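Local coordinates for alpha-L-arabinofuranosidase B (Aspergillus kawachii, PDB 6SXT), which hydrolyses terminal non-reducing alpha-L-arabinofuranosides from arabinoxylan, arabinan and arabinogalactan side chains, pairing a catalytic domain with an arabinose-binding domain, at residues A[338-341]-A[342-345]; A[364-367]-A[368-372]. One frame throughout, in Å; residues are numbered along the deposited sequence.

Contact 1 of 2, residues A[338-341]-A[342-345]; sequences VTTP and GYTT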
loop_
_atom_site.group_PDB
_atom_site.type_symbol
_atom_site.label_atom_id
_atom_site.label_comp_id
_atom_site.label_asym_id
_atom_site.label_seq_id
_atom_site.Cartn_x
_atom_site.Cartn_y
_atom_site.Cartn_z
ATOM N N VAL A 338 3.225 -13.008 -26.764
ATOM C CA VAL A 338 2.121 -13.716 -26.074
ATOM C C VAL A 338 2.456 -15.192 -25.930
ATOM O O VAL A 338 3.036 -15.804 -26.876
ATOM C CB VAL A 338 0.816 -13.482 -26.821
ATOM C CG1 VAL A 338 -0.299 -14.338 -26.306
ATOM C CG2 VAL A 338 0.397 -12.035 -26.771
ATOM N N THR A 339 2.125 -15.792 -24.782
ATOM C CA THR A 339 2.456 -17.214 -24.525
ATOM C C THR A 339 1.184 -18.029 -24.390
ATOM O O THR A 339 1.307 -19.262 -24.298
ATOM C CB THR A 339 3.375 -17.398 -23.301
ATOM O OG1 THR A 339 2.606 -17.061 -22.132
ATOM C CG2 THR A 339 4.644 -16.608 -23.415
ATOM N N THR A 340 0.032 -17.430 -24.424
ATOM C CA THR A 340 -1.258 -18.100 -24.281
ATOM C C THR A 340 -1.445 -19.000 -25.498
ATOM O O THR A 340 -1.416 -18.503 -26.632
ATOM C CB THR A 340 -2.397 -17.112 -24.189
ATOM O OG1 THR A 340 -2.176 -16.236 -23.060
ATOM C CG2 THR A 340 -3.729 -17.809 -24.067
ATOM N N PRO A 341 -1.672 -20.303 -25.304
ATOM C CA PRO A 341 -1.908 -21.194 -26.451
ATOM C C PRO A 341 -3.048 -20.652 -27.319
ATOM O O PRO A 341 -4.136 -20.247 -26.842
ATOM C CB PRO A 341 -2.254 -22.553 -25.788
ATOM C CG PRO A 341 -1.501 -22.476 -24.468
ATOM C CD PRO A 341 -1.692 -21.030 -24.020
ATOM N N GLY A 342 -2.791 -20.653 -28.638
ATOM C CA GLY A 342 -3.744 -20.109 -29.628
ATOM C C GLY A 342 -3.413 -18.687 -30.033
ATOM O O GLY A 342 -4.087 -18.187 -30.927
ATOM N N TYR A 343 -2.487 -18.024 -29.326
ATOM C CA TYR A 343 -2.155 -16.595 -29.519
ATOM C C TYR A 343 -0.648 -16.413 -29.545
ATOM O O TYR A 343 -0.140 -15.253 -29.479
ATOM C CB TYR A 343 -2.853 -15.756 -28.442
ATOM C CG TYR A 343 -4.335 -15.946 -28.348
ATOM C CD1 TYR A 343 -4.881 -16.952 -27.563
ATOM C CD2 TYR A 343 -5.204 -15.160 -29.073
ATOM C CE1 TYR A 343 -6.251 -17.136 -27.486
ATOM C CE2 TYR A 343 -6.579 -15.314 -28.999
ATOM C CZ TYR A 343 -7.098 -16.341 -28.233
ATOM O OH TYR A 343 -8.445 -16.498 -28.132
ATOM N N THR A 344 0.124 -17.483 -29.689
ATOM C CA THR A 344 1.574 -17.468 -29.450
ATOM C C THR A 344 2.363 -16.795 -30.588
ATOM O O THR A 344 3.570 -16.670 -30.413
ATOM C CB THR A 344 2.133 -18.869 -29.148
ATOM O OG1 THR A 344 1.893 -19.720 -30.265
ATOM C CG2 THR A 344 1.491 -19.530 -27.943
ATOM N N THR A 345 1.724 -16.407 -31.708
ATOM C CA THR A 345 2.430 -15.646 -32.774
ATOM C C THR A 345 2.135 -14.153 -32.607
ATOM O O THR A 345 2.627 -13.350 -33.411
ATOM C CB THR A 345 2.032 -16.120 -34.192
ATOM O OG1 THR A 345 0.658 -15.825 -34.387
ATOM C CG2 THR A 345 2.257 -17.604 -34.351
#
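Thr340 and Tyr343 lie side by side and point the same way, the methyl CG2 of Thr340 resting 3.8 Å from CD1 of Tyr343. The approach to the ring is oblique, and Pro341 O comes 3.5 Å from the same CD1. Both residues are the ends of a type II beta turn, closed by a backbone bond of 2.9 Å from Tyr343 N to Thr340 O, somewhat bent at 144° about the hydrogen. In Tyr343 a chi1 of -55° sets CG beside its own N and anti to the carbonyl carbon, and Thr340 O lies at the edge of the ring, in its plane. Gly342 has the positive phi (97°) of the third residue of a type II turn. Val338 crosses Tyr343 at a slant, CG1 of Val338 packing 3.6 Å from CB of Tyr343. Thr344 sets its methyl CG2 3.4 Å from Thr340 O, while its CA donates a CH...O contact (3.4 Å) to Val338 O, a buried carbonyl for which the model has no conventional partner. The hydroxyl of Thr340 points away from the ring to Asp472 and His447, both arabinose-binding residues, so the turn probably helps to set their positions. The loop joins strands 333-338 and 346-351 of the arabinose-binding domain, a beta-trefoil; Val338 pairs through its backbone with Arg346 and packs on strands 354-359 and 475-479, while Thr340 and Pro341 touch helix 469-472.

Contact 2 of 2, residues A[364-367]-A[368-372]; sequences SSTT and LKEEA. With ACT (acetate ion), chain T.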
loop_
_atom_site.group_PDB
_atom_site.type_symbol
_atom_site.label_atom_id
_atom_site.label_comp_id
_atom_site.label_asym_id
_atom_site.label_seq_id
_atom_site.Cartn_x
_atom_site.Cartn_y
_atom_site.Cartn_z
ATOM N N SER A 364 6.038 -8.525 -41.606
ATOM C CA SER A 364 5.154 -7.427 -41.186
ATOM C C SER A 364 5.697 -6.114 -41.717
ATOM O O SER A 364 6.926 -5.986 -41.866
ATOM C CB SER A 364 5.054 -7.394 -39.649
ATOM O OG SER A 364 4.348 -8.543 -39.186
ATOM N N SER A 365 4.825 -5.134 -41.850
ATOM C CA SER A 365 5.253 -3.755 -42.189
ATOM C C SER A 365 6.241 -3.251 -41.155
ATOM O O SER A 365 6.113 -3.577 -39.946
ATOM C CB SER A 365 4.134 -2.748 -42.356
ATOM O OG SER A 365 3.450 -2.524 -41.100
ATOM N N THR A 366 7.137 -2.396 -41.565
ATOM C CA THR A 366 8.083 -1.722 -40.682
ATOM C C THR A 366 7.276 -0.911 -39.660
ATOM O O THR A 366 7.725 -0.801 -38.500
ATOM C CB THR A 366 9.073 -0.835 -41.443
ATOM O OG1 THR A 366 9.766 -1.727 -42.337
ATOM C CG2 THR A 366 10.064 -0.193 -40.514
ATOM N N THR A 367 6.135 -0.342 -40.049
ATOM C CA THR A 367 5.280 0.430 -39.126
ATOM C C THR A 367 4.882 -0.459 -37.941
ATOM O O THR A 367 5.126 -0.050 -36.769
ATOM C CB THR A 367 4.038 0.950 -39.817
ATOM O OG1 THR A 367 3.264 -0.095 -40.451
ATOM C CG2 THR A 367 4.463 1.934 -40.872
ATOM N N LEU A 368 4.344 -1.616 -38.241
ATOM C CA LEU A 368 3.907 -2.532 -37.152
ATOM C C LEU A 368 5.133 -3.043 -36.365
ATOM O O LEU A 368 5.030 -3.144 -35.097
ATOM C CB LEU A 368 3.044 -3.636 -37.747
ATOM C CG LEU A 368 2.599 -4.736 -36.787
ATOM C CD1 LEU A 368 1.789 -4.097 -35.661
ATOM C CD2 LEU A 368 1.769 -5.792 -37.513
ATOM N N LYS A 369 6.246 -3.340 -37.004
ATOM C CA LYS A 369 7.473 -3.765 -36.305
ATOM C C LYS A 369 7.866 -2.745 -35.253
ATOM O O LYS A 369 8.243 -3.141 -34.121
ATOM C CB LYS A 369 8.624 -4.027 -37.261
ATOM C CG LYS A 369 8.386 -5.279 -38.087
ATOM C CD LYS A 369 9.527 -5.552 -39.013
ATOM C CE LYS A 369 9.372 -6.832 -39.787
ATOM N NZ LYS A 369 10.561 -6.993 -40.649
ATOM N N GLU A 370 7.784 -1.465 -35.578
ATOM C CA GLU A 370 8.133 -0.412 -34.608
ATOM C C GLU A 370 7.083 -0.378 -33.487
ATOM O O GLU A 370 7.470 -0.098 -32.307
ATOM C CB GLU A 370 8.221 0.960 -35.280
ATOM C CG GLU A 370 9.360 1.103 -36.241
ATOM C CD GLU A 370 9.315 2.517 -36.827
ATOM O OE1 GLU A 370 8.591 3.367 -36.289
ATOM O OE2 GLU A 370 10.041 2.759 -37.840
ATOM N N GLU A 371 5.812 -0.543 -33.802
ATOM C CA GLU A 371 4.697 -0.535 -32.821
ATOM C C GLU A 371 4.818 -1.739 -31.861
ATOM O O GLU A 371 4.248 -1.667 -30.759
ATOM C CB GLU A 371 3.370 -0.518 -33.534
ATOM C CG GLU A 371 3.131 0.839 -34.225
ATOM C CD GLU A 371 1.983 0.804 -35.204
ATOM O OE1 GLU A 371 1.607 -0.298 -35.693
ATOM O OE2 GLU A 371 1.487 1.883 -35.504
ATOM N N ALA A 372 5.507 -2.777 -32.286
ATOM C CA ALA A 372 5.733 -4.001 -31.458
ATOM C C ALA A 372 7.118 -3.978 -30.831
ATOM O O ALA A 372 7.589 -5.059 -30.406
ATOM C CB ALA A 372 5.553 -5.206 -32.304
HETATM C C ACT T . 1.030 -4.940 -40.991
HETATM O O ACT T . 2.037 -5.736 -41.208
HETATM O OXT ACT T . 1.047 -3.662 -41.089
HETATM C CH3 ACT T . -0.316 -5.544 -40.604
HETATM O O HOH W 1 5.338 2.780 -36.830
#
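Ser365 turns its OG between its backbone N and carbonyl carbon (chi1 66°), where it caps the helix by accepting from Leu368 N at 3.1 Å along a nearly straight line (165°). Thr367 holds OG1 in the equivalent place (chi1 55°) and donates it to Ser365 OG at 2.5 Å. Ser365 is thus the N-cap of helix 366-371, and its carbonyl starts the helical bonding by accepting from Lys369 N, which lies in the carbonyl plane. The next two bonds, Glu370 N to Thr366 O and Glu371 N to Thr367 O, continue the helical pattern. Lys369 is extended beyond CG and runs back past the carbonyls of Ser365 and Ser364, its CE 3.3 Å from Ser364 O, and NZ bonds to Asp362 O. Glu370 sends its carboxylate across Thr366, OE2 4.0 Å from CG2 of Thr366, and a water bridges Thr367 O and, weakly, Glu370 OE1. An acetate, probably from the crystallisation liquor, sits before the helix start: Ser365 N donates to its O at 2.9 Å and Ser365 OG to its OXT at 2.7 Å, beside CD2 of Leu368. Ser365 OG therefore accepts from Leu368 N and Thr367 OG1 while donating a hydrogen bond to the acetate. Binding of an anion here is consistent with the partial positive charge of a helix N-terminus.

Contacts 1 and 2 follow each other along the chain in the arabinose-binding domain: the 338-345 turn comes first, then strands 346-351 and 354-359, then the capped helix of 364-372. Their centres are 19 Å apart and their nearest atoms about 8 Å, so they do not touch, though Thr345 and Val338 of contact 1 meet strand 354-359 and Ala372 and Glu371 of contact 2 meet strand 346-351. Contact 1 lies beside residues that bind substrate, with about 3 Å between the side chain of Thr340 and those of Asp472 and His447. Contact 2 is farther from such residues, the side chain of Leu368 being about 12 Å from that of Leu452.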